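Side-chain contacts in abietadiene synthase, chloroplastic (Abies grandis, PDB 3S9V), which is a chloroplast enzyme of the terpene synthase family, a largely helical protein with an N-terminal terpene synthase domain and a metal-binding domain: residues D29-R32 against I33-I37; E292-E295 against A296-V300. One frame throughout, in Å; residues are numbered along the deposited sequence.

Both contacts are local, each made between neighbouring turns of its own helix, and neither closes a loop of the chain. Interaction 1 comes first, at the start of helix 29-46, which opens the modelled chain and lies against helix 461-491. Some 250 residues later interaction 2 follows on helix 290-301. The two are in series, neither nested nor crossed. Their centres are 23 Å apart and their nearest atoms about 7 Å apart, so they do not touch, yet their helices do: Glu292 of interaction 2 packs on Lys41 and Phe44, further along helix 29-46. Helix 29-46 thus links interaction 2 to helix 461-491, while helix 290-301 also packs against helices 269-282 and 320-332.

Interaction 1: D29-R32 against I33-I37; sequences DEKR and IETLI
Arg32 reaches along its helix to Leu36 and Thr35, and its flat guanidinium is touched from two directions. Leu36 CD2 sits over the centre of one face, 4.1 Å above the plane, whereas Thr35 CG2 comes to the edge, 4.1 Å from Arg32 NH1. The arginine's aliphatic part joins in, with CG 4.0 Å from Leu36 CD1. The bend at chi2 (53°), after a CG anti to the backbone N, turns the chain forward over Leu36. A long residue with a greasy stem and a polar end suits this half-covered place. Thr35 also turns back on the preceding turn: its OG1 donates to Lys31 O at 2.9 Å, from 41° above the carbonyl plane, and its own N donates to the same oxygen at 2.8 Å. Two donors from one residue thus grip a single carbonyl, an arrangement common for threonine in α-helices, where the i to i+4 bonds run on through Leu36 N to Arg32 O (2.8 Å, N-H...O angle 172°). On another flank the carboxylate oxygen OE2 of Glu30 lies 4.0 Å from CD1 of the buried Ile33. Further out, helix 461-491 covers this side and probably helps to position the group: Glu465 forms a salt bridge with Arg32 NE and also packs on Leu36, and Leu469 touches Arg32 and Asp29. Lys473 makes a long, weak ion pair with Glu30 OE1.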
loop_
_atom_site.group_PDB
_atom_site.type_symbol
_atom_site.label_atom_id
_atom_site.label_comp_id
_atom_site.label_asym_id
_atom_site.label_seq_id
_atom_site.Cartn_x
_atom_site.Cartn_y
_atom_site.Cartn_z
ATOM N N ASP A 29 21.469 -17.363 8.247
ATOM C CA ASP A 29 20.454 -16.438 7.759
ATOM C C ASP A 29 20.200 -15.295 8.733
ATOM O O ASP A 29 19.658 -14.262 8.350
ATOM C CB ASP A 29 19.143 -17.180 7.476
ATOM C CG ASP A 29 19.262 -18.151 6.310
ATOM O OD1 ASP A 29 19.819 -17.754 5.263
ATOM O OD2 ASP A 29 18.794 -19.304 6.436
ATOM N N GLU A 30 20.591 -15.478 9.990
ATOM C CA GLU A 30 20.402 -14.437 10.990
ATOM C C GLU A 30 21.427 -13.325 10.782
ATOM O O GLU A 30 21.116 -12.142 10.940
ATOM C CB GLU A 30 20.541 -15.010 12.399
ATOM C CG GLU A 30 20.210 -14.007 13.491
ATOM C CD GLU A 30 18.749 -13.574 13.473
ATOM O OE1 GLU A 30 18.421 -12.563 14.131
ATOM O OE2 GLU A 30 17.928 -14.247 12.811
ATOM N N LYS A 31 22.649 -13.711 10.428
ATOM C CA LYS A 31 23.701 -12.735 10.186
ATOM C C LYS A 31 23.390 -12.007 8.886
ATOM O O LYS A 31 23.599 -10.800 8.773
ATOM C CB LYS A 31 25.063 -13.421 10.073
ATOM C CG LYS A 31 26.202 -12.473 9.720
ATOM C CD LYS A 31 27.460 -13.243 9.356
ATOM C CE LYS A 31 28.567 -12.314 8.882
ATOM N NZ LYS A 31 29.780 -13.070 8.459
ATOM N N ARG A 32 22.890 -12.751 7.907
ATOM C CA ARG A 32 22.542 -12.176 6.619
ATOM C C ARG A 32 21.454 -11.117 6.821
ATOM O O ARG A 32 21.492 -10.050 6.203
ATOM C CB ARG A 32 22.057 -13.277 5.666
ATOM C CG ARG A 32 21.662 -12.791 4.270
ATOM C CD ARG A 32 22.771 -11.962 3.600
ATOM N NE ARG A 32 22.485 -11.721 2.184
ATOM C CZ ARG A 32 23.073 -10.786 1.439
ATOM N NH1 ARG A 32 23.991 -9.988 1.967
ATOM N NH2 ARG A 32 22.736 -10.645 0.161
ATOM N N ILE A 33 20.492 -11.423 7.694
ATOM C CA ILE A 33 19.397 -10.512 8.009
ATOM C C ILE A 33 19.963 -9.228 8.610
ATOM O O ILE A 33 19.540 -8.124 8.267
ATOM C CB ILE A 33 18.406 -11.170 9.015
ATOM C CG1 ILE A 33 17.591 -12.253 8.303
ATOM C CG2 ILE A 33 17.490 -10.115 9.643
ATOM C CD1 ILE A 33 16.670 -13.031 9.212
ATOM N N GLU A 34 20.930 -9.378 9.507
ATOM C CA GLU A 34 21.549 -8.223 10.138
ATOM C C GLU A 34 22.281 -7.397 9.074
ATOM O O GLU A 34 22.202 -6.165 9.055
ATOM C CB GLU A 34 22.522 -8.694 11.225
ATOM C CG GLU A 34 23.178 -7.574 12.032
ATOM C CD GLU A 34 23.764 -8.064 13.359
ATOM O OE1 GLU A 34 24.566 -9.026 13.347
ATOM O OE2 GLU A 34 23.419 -7.479 14.414
ATOM N N THR A 35 22.981 -8.088 8.181
ATOM C CA THR A 35 23.728 -7.436 7.116
ATOM C C THR A 35 22.791 -6.625 6.229
ATOM O O THR A 35 23.018 -5.441 5.988
ATOM C CB THR A 35 24.469 -8.480 6.249
ATOM O OG1 THR A 35 25.374 -9.219 7.075
ATOM C CG2 THR A 35 25.254 -7.802 5.137
ATOM N N LEU A 36 21.738 -7.271 5.746
ATOM C CA LEU A 36 20.772 -6.609 4.889
ATOM C C LEU A 36 20.191 -5.363 5.545
ATOM O O LEU A 36 20.024 -4.328 4.897
ATOM C CB LEU A 36 19.656 -7.585 4.524
ATOM C CG LEU A 36 20.084 -8.636 3.499
ATOM C CD1 LEU A 36 19.090 -9.786 3.450
ATOM C CD2 LEU A 36 20.193 -7.970 2.143
ATOM N N ILE A 37 19.899 -5.463 6.836
ATOM C CA ILE A 37 19.328 -4.346 7.569
ATOM C C ILE A 37 20.269 -3.154 7.644
ATOM O O ILE A 37 19.840 -2.011 7.497
ATOM C CB ILE A 37 18.916 -4.763 9.005
ATOM C CG1 ILE A 37 17.775 -5.781 8.946
ATOM C CG2 ILE A 37 18.446 -3.558 9.795
ATOM C CD1 ILE A 37 17.280 -6.229 10.306
#

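Interaction 2: E292-E295 against A296-V300; sequences EIKE and ALDYV
Charge pairs Lys294 with Asp298, one turn on. The ammonium NZ donates to Asp298 OD2 at 2.9 Å on its syn lone pair, the side facing the other oxygen, and the two side chains cross at a slant. Bending at chi2 (-84°) brings the lysine chain round to the carboxylate, with Lys294 CD only 3.1 Å from Asp298 OD2. The short side chain of Asp298 holds its carboxylate close to the helix, and the long, flexible lysine can bend to meet it. The second oxygen, OD1, is hydrogen-bonded to Tyr335, so both oxygens have a partner and the carboxylate's rotation is probably fixed. Apolar contact occupies another side of the helix. There Ile293 and Leu297 lie side by side and point the same way, CG2 of the isoleucine 3.7 Å from CD1 of the leucine. Branched aliphatic residues fit this buried strip: Ile293 packs on Val277 and Val280 of helix 269-282, Leu297 on Ile329 and Leu330 of helix 320-332. Main-chain bonds underlie both groups: Ala296 N to Glu292 O, Leu297 N to Ile293 O and Asp298 N to Lys294 O are each 3.0 Å, while Tyr299 N to Glu295 O is weak at 3.4 Å. The small Ala296 is buried; Tyr299 leads off to Asp269 with its hydroxyl. This is an amphipathic α-helix carrying an i to i+4 salt bridge, within the helical N-terminal terpene synthase domain.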
loop_
_atom_site.group_PDB
_atom_site.type_symbol
_atom_site.label_atom_id
_atom_site.label_comp_id
_atom_site.label_asym_id
_atom_site.label_seq_id
_atom_site.Cartn_x
_atom_site.Cartn_y
_atom_site.Cartn_z
ATOM N N GLU A 292 14.694 5.567 10.070
ATOM C CA GLU A 292 14.960 5.951 8.690
ATOM C C GLU A 292 13.686 6.421 8.008
ATOM O O GLU A 292 13.690 7.420 7.286
ATOM C CB GLU A 292 15.534 4.770 7.902
ATOM C CG GLU A 292 16.925 4.325 8.321
ATOM C CD GLU A 292 17.003 3.899 9.772
ATOM O OE1 GLU A 292 16.176 3.061 10.200
ATOM O OE2 GLU A 292 17.902 4.399 10.484
ATOM N N ILE A 293 12.602 5.686 8.237
ATOM C CA ILE A 293 11.308 6.009 7.652
ATOM C C ILE A 293 10.862 7.356 8.204
ATOM O O ILE A 293 10.220 8.145 7.509
ATOM C CB ILE A 293 10.274 4.911 7.997
ATOM C CG1 ILE A 293 10.666 3.609 7.297
ATOM C CG2 ILE A 293 8.866 5.351 7.608
ATOM C CD1 ILE A 293 9.767 2.423 7.622
ATOM N N LYS A 294 11.231 7.623 9.453
ATOM C CA LYS A 294 10.876 8.876 10.116
ATOM C C LYS A 294 11.600 10.028 9.428
ATOM O O LYS A 294 10.992 11.037 9.071
ATOM C CB LYS A 294 11.285 8.804 11.588
ATOM C CG LYS A 294 10.458 9.650 12.537
ATOM C CD LYS A 294 10.925 11.086 12.592
ATOM C CE LYS A 294 10.142 11.863 13.642
ATOM N NZ LYS A 294 10.598 13.276 13.748
ATOM N N GLU A 295 12.901 9.859 9.223
ATOM C CA GLU A 295 13.711 10.890 8.586
ATOM C C GLU A 295 13.256 11.171 7.145
ATOM O O GLU A 295 13.266 12.310 6.693
ATOM C CB GLU A 295 15.185 10.469 8.599
ATOM C CG GLU A 295 16.177 11.625 8.640
ATOM C CD GLU A 295 17.626 11.158 8.777
ATOM O OE1 GLU A 295 18.185 10.612 7.796
ATOM O OE2 GLU A 295 18.203 11.332 9.872
ATOM N N ALA A 296 12.854 10.126 6.434
ATOM C CA ALA A 296 12.410 10.261 5.055
ATOM C C ALA A 296 11.052 10.949 4.941
ATOM O O ALA A 296 10.848 11.786 4.061
ATOM C CB ALA A 296 12.361 8.885 4.400
ATOM N N LEU A 297 10.122 10.590 5.822
ATOM C CA LEU A 297 8.789 11.187 5.804
ATOM C C LEU A 297 8.782 12.641 6.280
ATOM O O LEU A 297 7.972 13.442 5.803
ATOM C CB LEU A 297 7.813 10.347 6.640
ATOM C CG LEU A 297 7.520 8.943 6.086
ATOM C CD1 LEU A 297 6.551 8.237 7.009
ATOM C CD2 LEU A 297 6.923 9.032 4.672
ATOM N N ASP A 298 9.666 12.987 7.220
ATOM C CA ASP A 298 9.758 14.370 7.696
ATOM C C ASP A 298 10.145 15.241 6.494
ATOM O O ASP A 298 9.626 16.343 6.304
ATOM C CB ASP A 298 10.840 14.529 8.778
ATOM C CG ASP A 298 10.390 14.040 10.149
ATOM O OD1 ASP A 298 9.166 13.986 10.406
ATOM O OD2 ASP A 298 11.274 13.734 10.983
ATOM N N TYR A 299 11.068 14.724 5.690
ATOM C CA TYR A 299 11.543 15.418 4.507
ATOM C C TYR A 299 10.393 15.642 3.535
ATOM O O TYR A 299 10.160 16.767 3.091
ATOM C CB TYR A 299 12.639 14.600 3.826
ATOM C CG TYR A 299 13.180 15.231 2.560
ATOM C CD1 TYR A 299 14.280 16.090 2.595
ATOM C CD2 TYR A 299 12.581 14.972 1.320
ATOM C CE1 TYR A 299 14.776 16.674 1.421
ATOM C CE2 TYR A 299 13.063 15.550 0.149
ATOM C CZ TYR A 299 14.161 16.397 0.205
ATOM O OH TYR A 299 14.650 16.945 -0.962
ATOM N N VAL A 300 9.672 14.571 3.209
ATOM C CA VAL A 300 8.555 14.689 2.283
ATOM C C VAL A 300 7.494 15.656 2.786
ATOM O O VAL A 300 6.966 16.460 2.018
ATOM C CB VAL A 300 7.895 13.324 2.019
ATOM C CG1 VAL A 300 6.662 13.498 1.115
ATOM C CG2 VAL A 300 8.911 12.387 1.362
#